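PDB 4N4P: acylneuraminate lyase, which belongs to the dihydrodipicolinate synthetase family and folds as a TIM barrel, four chains of which make up the assembly. Local coordinates for residues 156-161 against 186-191. Sequence-based numbering, arbitrary orientation.
Sequences KLLEIK and KLFMFA
Leu158 meets segment 186-191 twice, through its side chain and through its carbonyl, and the two meetings differ in character. On the tightly packed side, CD1 of Leu158 rests 3.9 Å from CZ of Phe188, reaching the ring obliquely as the two side chains cross at about a right angle. Both groups are buried: Tyr183 touches each of them, Ile138 of strand 136-139 packs on the leucine, and Phe176, Leu179 and Met180 of helix 173-182 pack on the phenylalanine. The pair illustrates how apolar side chains fill the layer between strands and outer helices in a TIM barrel, here where the C-terminal end of helix 151-158 lies near the start of strand 187-190; strand 163-168 and helix 173-182 come between them in the chain, and that strand neighbours 187-190 in the sheet. The more open side belongs to Lys186, partly exposed just ahead of the strand, yet its ammonium is held by two backbone carbonyls. Its chain bends at chi2 (-72°) and then runs extended, carrying NZ to Leu158 O for a 2.9 Å hydrogen bond. The ammonium stands above the carbonyl plane, 35° out of it. A second hydrogen bond, to Val163 O, ties NZ also to the start of the neighbouring strand.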
loop_
_atom_site.group_PDB
_atom_site.type_symbol
_atom_site.label_atom_id
_atom_site.label_comp_id
_atom_site.label_asym_id
_atom_site.label_seq_id
_atom_site.Cartn_x
_atom_site.Cartn_y
_atom_site.Cartn_z
ATOM N N LYS A 156 -8.979 19.454 -14.626
ATOM C CA LYS A 156 -10.407 19.537 -14.902
ATOM C C LYS A 156 -11.191 20.059 -13.689
ATOM O O LYS A 156 -12.145 20.825 -13.846
ATOM C CB LYS A 156 -10.964 18.189 -15.346
ATOM C CG LYS A 156 -10.404 17.695 -16.687
ATOM C CD LYS A 156 -10.827 16.250 -16.926
ATOM C CE LYS A 156 -9.769 15.478 -17.726
ATOM N NZ LYS A 156 -9.795 14.021 -17.324
ATOM N N LEU A 157 -10.779 19.653 -12.486
ATOM C CA LEU A 157 -11.404 20.178 -11.275
ATOM C C LEU A 157 -11.010 21.626 -11.077
ATOM O O LEU A 157 -11.835 22.444 -10.692
ATOM C CB LEU A 157 -11.041 19.336 -10.031
ATOM C CG LEU A 157 -11.414 17.844 -9.964
ATOM C CD1 LEU A 157 -10.772 17.207 -8.697
ATOM C CD2 LEU A 157 -12.949 17.638 -9.978
ATOM N N LEU A 158 -9.744 21.952 -11.360
ATOM C CA LEU A 158 -9.238 23.329 -11.186
ATOM C C LEU A 158 -9.937 24.332 -12.094
ATOM O O LEU A 158 -9.923 25.532 -11.818
ATOM C CB LEU A 158 -7.719 23.383 -11.450
ATOM C CG LEU A 158 -6.855 22.716 -10.372
ATOM C CD1 LEU A 158 -5.373 22.576 -10.792
ATOM C CD2 LEU A 158 -6.988 23.509 -9.071
ATOM N N GLU A 159 -10.524 23.836 -13.176
ATOM C CA GLU A 159 -11.165 24.695 -14.173
ATOM C C GLU A 159 -12.612 25.041 -13.853
ATOM O O GLU A 159 -13.205 25.916 -14.481
ATOM C CB GLU A 159 -11.129 24.025 -15.530
ATOM C CG GLU A 159 -9.872 24.327 -16.292
ATOM C CD GLU A 159 -9.708 23.402 -17.473
ATOM O OE1 GLU A 159 -10.735 22.901 -18.014
ATOM O OE2 GLU A 159 -8.539 23.177 -17.851
ATOM N N ILE A 160 -13.172 24.366 -12.858
ATOM C CA ILE A 160 -14.555 24.621 -12.437
ATOM C C ILE A 160 -14.760 26.096 -12.059
ATOM O O ILE A 160 -13.872 26.738 -11.491
ATOM C CB ILE A 160 -14.958 23.629 -11.298
ATOM C CG1 ILE A 160 -15.085 22.218 -11.887
ATOM C CG2 ILE A 160 -16.228 24.078 -10.572
ATOM C CD1 ILE A 160 -15.106 21.056 -10.847
ATOM N N LYS A 161 -15.918 26.649 -12.430
ATOM C CA LYS A 161 -16.235 28.032 -12.127
ATOM C C LYS A 161 -15.919 28.388 -10.664
ATOM O O LYS A 161 -16.273 27.642 -9.741
ATOM C CB LYS A 161 -17.716 28.322 -12.449
ATOM C CG LYS A 161 -18.120 29.767 -12.207
ATOM C CD LYS A 161 -19.627 29.976 -12.467
ATOM C CE LYS A 161 -19.964 31.456 -12.567
ATOM N NZ LYS A 161 -20.070 32.103 -11.234
ATOM N N LYS A 186 -2.836 29.164 -10.999
ATOM C CA LYS A 186 -3.720 28.680 -9.963
ATOM C C LYS A 186 -2.972 28.837 -8.639
ATOM O O LYS A 186 -1.727 28.837 -8.607
ATOM C CB LYS A 186 -4.166 27.227 -10.190
ATOM C CG LYS A 186 -5.071 27.020 -11.415
ATOM C CD LYS A 186 -6.478 27.593 -11.197
ATOM C CE LYS A 186 -7.269 27.535 -12.503
ATOM N NZ LYS A 186 -8.670 28.039 -12.404
ATOM N N LEU A 187 -3.734 29.019 -7.569
ATOM C CA LEU A 187 -3.174 29.211 -6.250
ATOM C C LEU A 187 -3.106 27.871 -5.528
ATOM O O LEU A 187 -4.105 27.190 -5.412
ATOM C CB LEU A 187 -4.022 30.194 -5.447
ATOM C CG LEU A 187 -3.637 30.406 -3.970
ATOM C CD1 LEU A 187 -2.238 31.062 -3.866
ATOM C CD2 LEU A 187 -4.671 31.269 -3.320
ATOM N N PHE A 188 -1.931 27.500 -5.033
ATOM C CA PHE A 188 -1.805 26.247 -4.294
ATOM C C PHE A 188 -1.386 26.618 -2.887
ATOM O O PHE A 188 -0.300 27.157 -2.690
ATOM C CB PHE A 188 -0.782 25.296 -4.972
ATOM C CG PHE A 188 -1.266 24.756 -6.274
ATOM C CD1 PHE A 188 -2.045 23.596 -6.312
ATOM C CD2 PHE A 188 -0.997 25.423 -7.465
ATOM C CE1 PHE A 188 -2.537 23.099 -7.526
ATOM C CE2 PHE A 188 -1.480 24.946 -8.679
ATOM C CZ PHE A 188 -2.249 23.778 -8.716
ATOM N N MET A 189 -2.270 26.350 -1.922
ATOM C CA MET A 189 -1.982 26.562 -0.522
ATOM C C MET A 189 -1.334 25.270 0.014
ATOM O O MET A 189 -1.924 24.192 -0.091
ATOM C CB MET A 189 -3.265 26.951 0.224
ATOM C CG MET A 189 -3.851 28.309 -0.253
ATOM S SD MET A 189 -2.762 29.718 0.055
ATOM C CE MET A 189 -2.977 29.999 1.812
ATOM N N PHE A 190 -0.106 25.367 0.516
ATOM C CA PHE A 190 0.663 24.168 0.872
ATOM C C PHE A 190 0.321 23.726 2.317
ATOM O O PHE A 190 0.477 24.497 3.259
ATOM C CB PHE A 190 2.153 24.444 0.698
ATOM C CG PHE A 190 2.999 23.216 0.741
ATOM C CD1 PHE A 190 3.145 22.415 -0.395
ATOM C CD2 PHE A 190 3.631 22.838 1.921
ATOM C CE1 PHE A 190 3.917 21.254 -0.351
ATOM C CE2 PHE A 190 4.430 21.690 1.976
ATOM C CZ PHE A 190 4.571 20.894 0.848
ATOM N N ALA A 191 -0.152 22.493 2.475
ATOM C CA ALA A 191 -0.743 22.066 3.739
ATOM C C ALA A 191 -0.013 20.877 4.366
ATOM O O ALA A 191 -0.604 20.091 5.101
ATOM C CB ALA A 191 -2.238 21.785 3.582
#